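Local structure of CarG (Serratia, 4O7J) at residues 92-97 with 141-146; 107-112 with 145-150. The protein is an intrinsic carbapenem resistance protein, structurally homologous to lysozyme inhibitors, that probably helps Serratia to withstand carbapenem antibiotics. All coordinates share one frame; numbering follows the deposited sequence.

Contact 1: residues 92-97 with 141-146; sequences VTARKT and QSADEA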
loop_
_atom_site.group_PDB
_atom_site.type_symbol
_atom_site.label_atom_id
_atom_site.label_comp_id
_atom_site.label_asym_id
_atom_site.label_seq_id
_atom_site.Cartn_x
_atom_site.Cartn_y
_atom_site.Cartn_z
ATOM N N VAL A 92 -14.316 2.935 9.295
ATOM C CA VAL A 92 -14.455 2.947 10.732
ATOM C C VAL A 92 -13.364 2.133 11.384
ATOM O O VAL A 92 -13.235 0.920 11.149
ATOM C CB VAL A 92 -15.811 2.450 11.174
ATOM C CG1 VAL A 92 -15.945 2.653 12.703
ATOM C CG2 VAL A 92 -16.900 3.236 10.436
ATOM N N THR A 93 -12.535 2.829 12.158
ATOM C CA THR A 93 -11.433 2.203 12.878
ATOM C C THR A 93 -11.927 1.904 14.278
ATOM O O THR A 93 -12.360 2.825 14.989
ATOM C CB THR A 93 -10.141 3.059 12.900
ATOM O OG1 THR A 93 -9.686 3.254 11.558
ATOM C CG2 THR A 93 -9.014 2.373 13.689
ATOM N N ALA A 94 -11.862 0.632 14.683
ATOM C CA ALA A 94 -12.119 0.270 16.088
ATOM C C ALA A 94 -10.780 0.085 16.785
ATOM O O ALA A 94 -9.896 -0.708 16.304
ATOM C CB ALA A 94 -12.882 -0.993 16.130
ATOM N N ARG A 95 -10.580 0.708 17.947
ATOM C CA ARG A 95 -9.320 0.571 18.641
ATOM C C ARG A 95 -9.599 0.389 20.142
ATOM O O ARG A 95 -10.361 1.156 20.697
ATOM C CB ARG A 95 -8.451 1.843 18.427
ATOM C CG ARG A 95 -7.072 1.769 19.089
ATOM C CD ARG A 95 -6.097 2.862 18.675
ATOM N NE ARG A 95 -6.560 4.131 19.215
ATOM C CZ ARG A 95 -6.366 4.568 20.473
ATOM N NH1 ARG A 95 -5.657 3.888 21.368
ATOM N NH2 ARG A 95 -6.894 5.726 20.829
ATOM N N LYS A 96 -8.934 -0.581 20.767
ATOM C CA LYS A 96 -8.857 -0.700 22.258
ATOM C C LYS A 96 -8.050 0.427 22.801
ATOM O O LYS A 96 -6.887 0.651 22.382
ATOM C CB LYS A 96 -8.311 -2.045 22.661
ATOM C CG LYS A 96 -9.173 -3.203 22.175
ATOM C CD LYS A 96 -8.833 -4.536 22.774
ATOM C CE LYS A 96 -9.152 -4.568 24.258
ATOM N NZ LYS A 96 -8.771 -5.825 24.832
ATOM N N THR A 97 -8.629 1.213 23.710
ATOM C CA THR A 97 -7.984 2.463 24.149
ATOM C C THR A 97 -7.184 2.391 25.467
ATOM O O THR A 97 -6.407 3.274 25.749
ATOM C CB THR A 97 -9.007 3.613 24.239
ATOM O OG1 THR A 97 -10.002 3.260 25.163
ATOM C CG2 THR A 97 -9.679 3.864 22.853
ATOM N N GLN A 141 -13.356 -7.667 24.475
ATOM C CA GLN A 141 -12.075 -8.306 24.370
ATOM C C GLN A 141 -11.363 -7.938 23.021
ATOM O O GLN A 141 -10.167 -7.729 23.042
ATOM C CB GLN A 141 -12.214 -9.805 24.446
ATOM C CG GLN A 141 -10.908 -10.584 24.353
ATOM C CD GLN A 141 -9.987 -10.289 25.488
ATOM O OE1 GLN A 141 -10.353 -10.572 26.620
ATOM N NE2 GLN A 141 -8.759 -9.720 25.215
ATOM N N SER A 142 -12.102 -7.938 21.925
ATOM C CA SER A 142 -11.522 -7.722 20.605
ATOM C C SER A 142 -12.180 -6.520 19.984
ATOM O O SER A 142 -13.408 -6.288 20.141
ATOM C CB SER A 142 -11.730 -8.999 19.733
ATOM O OG SER A 142 -10.994 -8.899 18.520
ATOM N N ALA A 143 -11.376 -5.645 19.373
ATOM C CA ALA A 143 -11.883 -4.348 18.882
ATOM C C ALA A 143 -12.990 -4.492 17.854
ATOM O O ALA A 143 -13.939 -3.713 17.867
ATOM C CB ALA A 143 -10.735 -3.502 18.294
ATOM N N ASP A 144 -12.920 -5.536 17.031
ATOM C CA ASP A 144 -13.911 -5.779 15.992
ATOM C C ASP A 144 -15.314 -6.097 16.589
ATOM O O ASP A 144 -16.322 -5.907 15.895
ATOM C CB ASP A 144 -13.495 -6.931 15.087
ATOM C CG ASP A 144 -13.168 -8.158 15.868
ATOM O OD1 ASP A 144 -12.234 -8.058 16.686
ATOM O OD2 ASP A 144 -13.857 -9.173 15.719
ATOM N N GLU A 145 -15.355 -6.505 17.846
ATOM C CA GLU A 145 -16.653 -6.731 18.455
ATOM C C GLU A 145 -17.517 -5.447 18.554
ATOM O O GLU A 145 -18.709 -5.540 18.558
ATOM C CB GLU A 145 -16.515 -7.414 19.787
ATOM C CG GLU A 145 -16.011 -8.844 19.796
ATOM C CD GLU A 145 -15.853 -9.256 21.252
ATOM O OE1 GLU A 145 -14.757 -9.150 21.764
ATOM O OE2 GLU A 145 -16.900 -9.497 21.902
ATOM N N ALA A 146 -16.883 -4.288 18.660
ATOM C CA ALA A 146 -17.569 -3.027 18.804
ATOM C C ALA A 146 -18.315 -2.626 17.522
ATOM O O ALA A 146 -19.140 -1.756 17.538
ATOM C CB ALA A 146 -16.615 -1.922 19.212
#
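A94 and A143 meet methyl to methyl, A94 CB lying 3.9 Å from A143 CB. Each methyl also rests against the other residue's carbonyl: A94 CB is 3.4 Å from A143 O, and A143 CB is 3.5 Å from A94 O. With nothing larger than a methyl on either residue, the strand and the 3-10 turn come close, A94 CA lying 5.4 Å from A143 CA. Two residues along the strand, K96 flanks the A143 methyl with its CG and then reaches on to Q141. Its chain bends at chi3 (67°), which turns the amino group back onto the carbonyl, and NZ donates to Q141 O at 3.0 Å. The approach is from above the carbonyl plane, 40° out of it, and not onto a lone pair; the methylenes CD and CE lie alongside the same oxygen. NZ has two further acceptors, the carbonyls of L101 and D103, while the Q141 side chain uses NE2 to hold F102 O. Behind this shell the turn is braced from within: S142 N donates to E145 OE1 at 2.9 Å, meeting it nearly along its C-O axis, and the 3-10 backbone bonds run from E145 N to S142 O and from A146 N to A143 O. K96, a buried lysine, is thus gripped by three main-chain oxygens. If NZ is charged, as is probable, the oxygen ends of these three carbonyl dipoles, on L101, D103 and Q141, would help to stabilise it, and the bonds tie the strand end to both chain segments.

Contact 2: residues 107-112 with 145-150; sequences VSLTIY and EAYQEV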
loop_
_atom_site.group_PDB
_atom_site.type_symbol
_atom_site.label_atom_id
_atom_site.label_comp_id
_atom_site.label_asym_id
_atom_site.label_seq_id
_atom_site.Cartn_x
_atom_site.Cartn_y
_atom_site.Cartn_z
ATOM N N VAL A 107 -13.394 0.554 23.846
ATOM C CA VAL A 107 -13.053 0.541 22.453
ATOM C C VAL A 107 -13.584 1.850 21.910
ATOM O O VAL A 107 -14.758 2.196 22.196
ATOM C CB VAL A 107 -13.680 -0.661 21.651
ATOM C CG1 VAL A 107 -13.370 -0.494 20.167
ATOM C CG2 VAL A 107 -13.238 -2.007 22.154
ATOM N N SER A 108 -12.777 2.582 21.131
ATOM C CA SER A 108 -13.214 3.739 20.383
ATOM C C SER A 108 -13.496 3.411 18.940
ATOM O O SER A 108 -12.834 2.527 18.361
ATOM C CB SER A 108 -12.200 4.891 20.392
ATOM O OG SER A 108 -10.988 4.559 19.835
ATOM N N LEU A 109 -14.431 4.177 18.353
ATOM C CA LEU A 109 -14.764 4.039 16.934
ATOM C C LEU A 109 -14.586 5.330 16.271
ATOM O O LEU A 109 -15.252 6.294 16.662
ATOM C CB LEU A 109 -16.182 3.528 16.755
ATOM C CG LEU A 109 -16.532 2.120 17.236
ATOM C CD1 LEU A 109 -18.032 2.009 17.462
ATOM C CD2 LEU A 109 -16.008 1.011 16.310
ATOM N N THR A 110 -13.591 5.385 15.353
ATOM C CA THR A 110 -13.242 6.608 14.617
ATOM C C THR A 110 -13.836 6.424 13.235
ATOM O O THR A 110 -13.576 5.428 12.552
ATOM C CB THR A 110 -11.757 6.870 14.530
ATOM O OG1 THR A 110 -11.251 6.814 15.840
ATOM C CG2 THR A 110 -11.463 8.206 13.880
ATOM N N ILE A 111 -14.721 7.341 12.880
ATOM C CA ILE A 111 -15.454 7.352 11.630
ATOM C C ILE A 111 -14.785 8.318 10.699
ATOM O O ILE A 111 -14.659 9.552 10.995
ATOM C CB ILE A 111 -16.912 7.861 11.866
ATOM C CG1 ILE A 111 -17.603 7.183 13.056
ATOM C CG2 ILE A 111 -17.710 7.813 10.577
ATOM C CD1 ILE A 111 -17.819 5.727 12.885
ATOM N N TYR A 112 -14.398 7.811 9.528
ATOM C CA TYR A 112 -13.798 8.658 8.500
ATOM C C TYR A 112 -14.715 8.745 7.305
ATOM O O TYR A 112 -15.354 7.759 6.921
ATOM C CB TYR A 112 -12.498 8.079 7.992
ATOM C CG TYR A 112 -11.382 7.992 8.982
ATOM C CD1 TYR A 112 -10.549 9.108 9.216
ATOM C CD2 TYR A 112 -11.207 6.882 9.756
ATOM C CE1 TYR A 112 -9.537 9.037 10.164
ATOM C CE2 TYR A 112 -10.213 6.795 10.700
ATOM C CZ TYR A 112 -9.380 7.883 10.902
ATOM O OH TYR A 112 -8.401 7.797 11.810
ATOM N N GLU A 145 -15.355 -6.505 17.846
ATOM C CA GLU A 145 -16.653 -6.731 18.455
ATOM C C GLU A 145 -17.517 -5.447 18.554
ATOM O O GLU A 145 -18.709 -5.540 18.558
ATOM C CB GLU A 145 -16.515 -7.414 19.787
ATOM C CG GLU A 145 -16.011 -8.844 19.796
ATOM C CD GLU A 145 -15.853 -9.256 21.252
ATOM O OE1 GLU A 145 -14.757 -9.150 21.764
ATOM O OE2 GLU A 145 -16.900 -9.497 21.902
ATOM N N ALA A 146 -16.883 -4.288 18.660
ATOM C CA ALA A 146 -17.569 -3.027 18.804
ATOM C C ALA A 146 -18.315 -2.626 17.522
ATOM O O ALA A 146 -19.140 -1.756 17.538
ATOM C CB ALA A 146 -16.615 -1.922 19.212
ATOM N N TYR A 147 -18.027 -3.272 16.400
ATOM C CA TYR A 147 -18.714 -2.895 15.116
ATOM C C TYR A 147 -20.205 -3.279 15.220
ATOM O O TYR A 147 -21.033 -2.780 14.467
ATOM C CB TYR A 147 -18.115 -3.600 13.891
ATOM C CG TYR A 147 -16.774 -3.063 13.492
ATOM C CD1 TYR A 147 -16.611 -1.727 13.211
ATOM C CD2 TYR A 147 -15.687 -3.864 13.378
ATOM C CE1 TYR A 147 -15.402 -1.193 12.929
ATOM C CE2 TYR A 147 -14.477 -3.345 13.052
ATOM C CZ TYR A 147 -14.335 -1.992 12.815
ATOM O OH TYR A 147 -13.110 -1.519 12.425
ATOM N N GLN A 148 -20.535 -4.125 16.167
ATOM C CA GLN A 148 -21.969 -4.452 16.423
ATOM C C GLN A 148 -22.756 -3.199 16.829
ATOM O O GLN A 148 -23.984 -3.176 16.695
ATOM C CB GLN A 148 -22.035 -5.519 17.515
ATOM C CG GLN A 148 -21.215 -6.788 17.135
ATOM C CD GLN A 148 -20.734 -7.748 18.252
ATOM O OE1 GLN A 148 -20.596 -7.388 19.421
ATOM N NE2 GLN A 148 -20.436 -8.996 17.841
ATOM N N GLU A 149 -22.096 -2.157 17.356
ATOM C CA GLU A 149 -22.787 -0.938 17.743
ATOM C C GLU A 149 -22.895 0.091 16.589
ATOM O O GLU A 149 -23.478 1.150 16.771
ATOM C CB GLU A 149 -22.084 -0.247 18.931
ATOM C CG GLU A 149 -21.875 -1.187 20.114
ATOM C CD GLU A 149 -21.365 -0.491 21.406
ATOM O OE1 GLU A 149 -21.442 0.729 21.503
ATOM O OE2 GLU A 149 -20.829 -1.223 22.299
ATOM N N VAL A 150 -22.292 -0.174 15.449
ATOM C CA VAL A 150 -22.292 0.862 14.434
ATOM C C VAL A 150 -23.690 0.970 13.810
ATOM O O VAL A 150 -24.342 -0.022 13.540
ATOM C CB VAL A 150 -21.221 0.724 13.374
ATOM C CG1 VAL A 150 -19.862 0.898 13.972
ATOM C CG2 VAL A 150 -21.355 -0.568 12.648
#
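A 3-10 turn laid across one face of an antiparallel four-stranded sheet forms this contact, in which V107 and L109 of strand 107-116 touch A146, Y147 and V150. Side chain to side chain the contact is apolar, and no hydrogen bond crosses it. V107 and L109, two positions apart on the strand, both direct their CB at the turn, while S108 between them points away. V107 holds CG1 anti to its backbone N (chi1 174°), and this methyl meets A146 CB at 3.7 Å. L109 spreads its two methyls over different partners. CD2 sits 4.1 Å from Y147 CE1, approaching the ring obliquely, and 4.2 Å from A146 CB. CD1 lies 3.9 Å from A146 O and, with the two side chains crossing at about a right angle, 4.1 Å from V150 CG1. A146 O also accepts the main-chain bond from E149 N at 3.0 Å. The two leucine methyls thus rest against the alanine methyl, the tyrosine ring and one valine branch, and L109 also touches A94 of the next strand. Y147 carries its hydroxyl beyond L109 to that strand, where it bonds V92 O and, weakly, A94 N. On the other flank the E149 carboxylate holds the backbone amides of Q137 and R138 and the hydroxyl of Y140, fastening the turn to the chain that leaves strand 126-135. The Y147 side chain also touches D79 and R81 of strand 78-85, and V150 touches F83, so the turn spans the sheet.

Overall arrangement
Contacts 1 and 2 lie with their centres about 6 Å apart on the same side of the chain's centre. Their strand segments come first in the chain, 92-97 then 107-112, as neighbours in the sheet ordered 78-85, 88-96, 107-116, 126-135; T93 and T110 are joined by backbone bonding. Their other segments, 141-146 and 145-150, overlap at E145 and A146 and follow the last of these strands, ahead of helix 152-155. One returning turn thus covers both central strands. Across contact 1 a lysine hydrogen bond joins the alanine packing; none crosses contact 2. The sodium site (D14 to D22) belongs instead to the other sheet, in the loop after strand 9-13 and the start of strand 22-29.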